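Local coordinates for protein aclacinomycin-N/aclacinomycin-A oxidase (Streptomyces galilaeus, PDB 2IPI) that oxidises the terminal sugar of aclacinomycins in two successive oxygen-dependent steps, using a bicovalently attached FAD, and so completes the biosynthesis of these anthracycline antibiotics, at residues G273-S278 and N321-A326; R55-Y60 and A78-A83. All blocks are in the same frame, centred on the assembly; numbering follows the deposited sequence.

Contact 1: G273-S278 and N321-A326; sequences GAWHQS and NDFVAA
Trp275 and Phe323 reach for each other with the same first torsion: in each the ring carbon CG stands trans to the main-chain nitrogen (chi1 -177° in Trp275), which carries both rings into the gap between helices 262-278 and 316-327. The two segments run closer to antiparallel than to parallel, at 132°, and large side chains bridge the 10.5 Å between their axes. Phe323 presents one corner of its ring. Its CD2 sits over the middle of one indole face, 3.5 Å from CE2 of Trp275, and CE2 of Phe323 follows it over the six-membered ring. With the planes tilted by 41°, the pair is neither a parallel stack nor a T. Ala326, one turn along from Phe323, adds its methyl near the pyrrole part of the indole, CB lying 3.9 Å from CD1 of Trp275. His276 joins more loosely, CE1 approaching CZ of Phe323 at 4.2 Å, while its own ring face receives CE3 of Trp275; its ND1 bonds to the carbonyl oxygen of His272, which fixes how the imidazole is turned. Beyond the pair, Tyr286 meets the indole edge-to-face, and Phe323 also rests on Leu305 and Ile307 of strand 302-310. The His276 side chain lies about 7 Å from that of the catalytic base Tyr397 but about 14 Å from the bound aclacinomycin ligand, too far to touch it. Two neighbouring helices on one side of an antiparallel sheet make an alpha+beta arrangement, as in the substrate-binding domain of this flavoenzyme family.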
# COMPACT_ATOMS: atom_id res chain seq x y z
N GLY A 273 10.85 -10.27 -16.11
CA GLY A 273 10.43 -9.03 -16.71
C GLY A 273 9.90 -9.13 -18.11
O GLY A 273 8.94 -8.44 -18.47
N ALA A 274 10.47 -9.98 -18.99
CA ALA A 274 9.87 -10.10 -20.32
C ALA A 274 8.46 -10.70 -20.24
O ALA A 274 7.63 -10.32 -21.06
CB ALA A 274 10.72 -10.95 -21.25
N TRP A 275 8.19 -11.61 -19.30
CA TRP A 275 6.91 -12.30 -19.18
C TRP A 275 5.83 -11.32 -18.72
O TRP A 275 4.72 -11.27 -19.26
CB TRP A 275 7.02 -13.46 -18.19
CG TRP A 275 5.81 -14.32 -17.99
CD1 TRP A 275 5.54 -15.51 -18.61
CD2 TRP A 275 4.69 -14.08 -17.12
NE1 TRP A 275 4.34 -16.02 -18.19
CE2 TRP A 275 3.79 -15.17 -17.27
CE3 TRP A 275 4.34 -13.06 -16.22
CZ2 TRP A 275 2.59 -15.25 -16.57
CZ3 TRP A 275 3.15 -13.15 -15.52
CH2 TRP A 275 2.29 -14.23 -15.69
N HIS A 276 6.21 -10.53 -17.67
CA HIS A 276 5.25 -9.56 -17.15
C HIS A 276 4.84 -8.55 -18.21
O HIS A 276 3.70 -8.09 -18.21
CB HIS A 276 5.81 -8.86 -15.90
CG HIS A 276 5.65 -9.74 -14.70
ND1 HIS A 276 6.55 -10.72 -14.34
CD2 HIS A 276 4.66 -9.78 -13.78
CE1 HIS A 276 6.12 -11.32 -13.24
NE2 HIS A 276 4.98 -10.76 -12.88
N GLN A 277 5.77 -8.21 -19.10
CA GLN A 277 5.41 -7.24 -20.13
C GLN A 277 4.44 -7.88 -21.11
O GLN A 277 3.64 -7.20 -21.75
CB GLN A 277 6.65 -6.71 -20.83
CG GLN A 277 6.43 -5.59 -21.82
CD GLN A 277 7.63 -5.37 -22.74
OE1 GLN A 277 8.77 -5.57 -22.34
NE2 GLN A 277 7.39 -4.96 -23.98
N SER A 278 4.50 -9.28 -21.41
CA SER A 278 3.60 -9.93 -22.35
C SER A 278 2.30 -10.35 -21.66
O SER A 278 1.24 -10.42 -22.33
CB SER A 278 4.27 -11.16 -22.98
OG SER A 278 5.39 -10.77 -23.76
N ASN A 321 3.06 -23.81 -13.52
CA ASN A 321 4.40 -24.30 -13.85
C ASN A 321 4.85 -23.76 -15.20
O ASN A 321 6.05 -23.70 -15.47
CB ASN A 321 4.52 -25.82 -13.79
CG ASN A 321 3.21 -26.55 -13.64
OD1 ASN A 321 2.40 -26.55 -14.57
ND2 ASN A 321 3.01 -27.18 -12.48
N ASP A 322 3.93 -23.34 -16.06
CA ASP A 322 4.30 -22.74 -17.34
C ASP A 322 4.99 -21.40 -17.13
O ASP A 322 5.89 -21.01 -17.87
CB ASP A 322 3.09 -22.58 -18.25
CG ASP A 322 2.77 -23.78 -19.12
OD1 ASP A 322 3.41 -24.85 -18.98
OD2 ASP A 322 1.85 -23.68 -19.96
N PHE A 323 4.57 -20.68 -16.10
CA PHE A 323 5.17 -19.38 -15.76
C PHE A 323 6.57 -19.59 -15.21
O PHE A 323 7.53 -19.04 -15.77
CB PHE A 323 4.27 -18.64 -14.78
CG PHE A 323 4.91 -17.48 -14.00
CD1 PHE A 323 4.73 -17.43 -12.63
CD2 PHE A 323 5.64 -16.49 -14.63
CE1 PHE A 323 5.26 -16.39 -11.87
CE2 PHE A 323 6.19 -15.45 -13.89
CZ PHE A 323 6.01 -15.41 -12.51
N VAL A 324 6.75 -20.38 -14.16
CA VAL A 324 8.12 -20.57 -13.66
C VAL A 324 9.02 -21.17 -14.74
O VAL A 324 10.20 -20.86 -14.80
CB VAL A 324 8.19 -21.43 -12.39
CG1 VAL A 324 7.02 -21.14 -11.45
CG2 VAL A 324 8.20 -22.91 -12.76
N ALA A 325 8.44 -22.01 -15.60
CA ALA A 325 9.27 -22.55 -16.69
C ALA A 325 9.73 -21.41 -17.58
O ALA A 325 10.79 -21.45 -18.23
CB ALA A 325 8.51 -23.62 -17.45
N ALA A 326 8.94 -20.34 -17.64
CA ALA A 326 9.39 -19.18 -18.42
C ALA A 326 10.43 -18.39 -17.62
O ALA A 326 11.39 -17.85 -18.15
CB ALA A 326 8.22 -18.29 -18.82

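Contact 2: R55-Y60 and A78-A83; sequences RPDVVY and AGQRIA
Asp57 and Gln80 face each other with their CA atoms 7.9 Å apart, too far for direct strand pairing. Strand 58-61 starts just after Asp57; the second segment leads into strand 82-85, and strand 102-105 lies between the two in the sheet. Helix 65-78 links these parallel strands in a beta-alpha-beta crossover and is closed by a Schellman motif, with Gly79 the first residue to leave helical geometry, at positive phi. Gln80 then extends its side chain across the gap. Beyond CG the chain is stretched out, chi2 166°, and this carries the amide to Asp57, where NE2 gives OD1 of Asp57 a weak hydrogen bond, 3.4 Å long and bent to 137° at the hydrogen. The carboxylate and amide planes stand 74° apart. On the amide's other arm, OE1 of Gln80 lies 3.7 Å from the methyl CG1 of Val58. Tyr60 is more distant, its hydroxyl paired with Gln74 of the helix in a weak hydrogen bond. Arg101 touches both Asp57 and Gln80. One long, bent bond between an exposed carboxylate and a neutral amide implies a modest polar link, set beside apolar Val58 in the FAD-binding domain, away from the known sites.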
# COMPACT_ATOMS: atom_id res chain seq x y z
N ARG A 55 5.26 11.72 20.82
CA ARG A 55 5.24 12.30 22.16
C ARG A 55 4.20 13.41 22.27
O ARG A 55 4.53 14.52 22.63
CB ARG A 55 6.62 12.84 22.54
N PRO A 56 2.94 13.10 21.90
CA PRO A 56 1.93 14.17 21.89
C PRO A 56 1.45 14.47 23.30
O PRO A 56 1.62 13.67 24.23
CB PRO A 56 0.81 13.58 21.04
CG PRO A 56 0.92 12.11 21.25
CD PRO A 56 2.35 11.80 21.56
N ASP A 57 0.82 15.62 23.51
CA ASP A 57 0.24 15.87 24.83
C ASP A 57 -0.88 14.88 25.15
O ASP A 57 -1.11 14.55 26.31
CB ASP A 57 -0.34 17.28 24.93
CG ASP A 57 0.59 18.40 24.54
OD1 ASP A 57 0.07 19.50 24.24
OD2 ASP A 57 1.83 18.22 24.51
N VAL A 58 -1.59 14.43 24.13
CA VAL A 58 -2.81 13.65 24.36
C VAL A 58 -3.08 12.68 23.23
O VAL A 58 -2.72 12.94 22.08
CB VAL A 58 -4.03 14.60 24.51
CG1 VAL A 58 -4.39 15.26 23.20
CG2 VAL A 58 -5.23 13.83 25.06
N VAL A 59 -3.74 11.56 23.53
CA VAL A 59 -4.31 10.72 22.50
C VAL A 59 -5.83 10.54 22.72
O VAL A 59 -6.25 10.14 23.80
CB VAL A 59 -3.68 9.31 22.42
CG1 VAL A 59 -4.07 8.68 21.08
CG2 VAL A 59 -2.18 9.36 22.62
N TYR A 60 -6.66 10.84 21.73
CA TYR A 60 -8.10 10.70 21.86
C TYR A 60 -8.54 9.36 21.25
O TYR A 60 -8.27 9.11 20.07
CB TYR A 60 -8.92 11.77 21.14
CG TYR A 60 -8.83 13.16 21.73
CD1 TYR A 60 -9.58 13.56 22.82
CD2 TYR A 60 -7.95 14.07 21.15
CE1 TYR A 60 -9.47 14.85 23.34
CE2 TYR A 60 -7.85 15.35 21.66
CZ TYR A 60 -8.60 15.73 22.75
OH TYR A 60 -8.43 17.03 23.20
N ALA A 78 -6.69 23.84 21.35
CA ALA A 78 -5.45 23.74 22.13
C ALA A 78 -4.22 23.92 21.26
O ALA A 78 -3.08 23.90 21.72
CB ALA A 78 -5.44 22.41 22.87
N GLY A 79 -4.45 24.11 19.96
CA GLY A 79 -3.40 24.31 18.97
C GLY A 79 -2.44 23.13 18.92
O GLY A 79 -1.25 23.18 18.67
N GLN A 80 -3.04 21.97 19.20
CA GLN A 80 -2.33 20.70 19.11
C GLN A 80 -2.31 20.21 17.68
O GLN A 80 -3.38 20.03 17.09
CB GLN A 80 -3.05 19.75 20.07
CG GLN A 80 -2.69 20.07 21.53
CD GLN A 80 -3.63 19.40 22.51
OE1 GLN A 80 -4.63 18.81 22.09
NE2 GLN A 80 -3.29 19.49 23.79
N ARG A 81 -1.12 20.03 17.11
CA ARG A 81 -1.05 19.56 15.73
C ARG A 81 -1.56 18.12 15.66
O ARG A 81 -1.07 17.27 16.40
CB ARG A 81 0.38 19.60 15.17
CG ARG A 81 0.47 18.90 13.82
CD ARG A 81 1.90 18.48 13.52
NE ARG A 81 2.17 18.19 12.12
CZ ARG A 81 3.38 18.30 11.57
NH1 ARG A 81 4.42 18.68 12.29
NH2 ARG A 81 3.57 18.02 10.29
N ILE A 82 -2.53 17.89 14.78
CA ILE A 82 -3.28 16.63 14.80
C ILE A 82 -2.68 15.53 13.95
O ILE A 82 -2.15 15.85 12.88
CB ILE A 82 -4.72 16.92 14.33
CG1 ILE A 82 -5.54 17.73 15.33
CG2 ILE A 82 -5.47 15.66 13.96
CD1 ILE A 82 -6.85 18.24 14.77
N ALA A 83 -2.82 14.27 14.38
CA ALA A 83 -2.47 13.15 13.51
C ALA A 83 -3.46 11.99 13.75
O ALA A 83 -3.85 11.87 14.90
CB ALA A 83 -1.05 12.66 13.72

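Overall arrangement
Contacts 1 and 2 lie on opposite sides of the chain's centre, their own centres 50 Å apart, and share no helix or strand. Contact 2 comes first in the sequence and belongs to the FAD-binding domain, where it spans two strands of a mixed sheet that are separated by a third. Contact 1 joins two helices beside the seven-stranded antiparallel sheet that also contributes Tyr397. In contact 1 Phe323 and His276 are buried, and aromatic and methyl surfaces meet; segments 55-60 and 78-83 meet mainly through a weak carboxylate-amide bond between exposed Asp57 and partly exposed Gln80, beside buried Val58. His276 of contact 1 comes near Tyr397; contact 2 sits away from the catalytic residues.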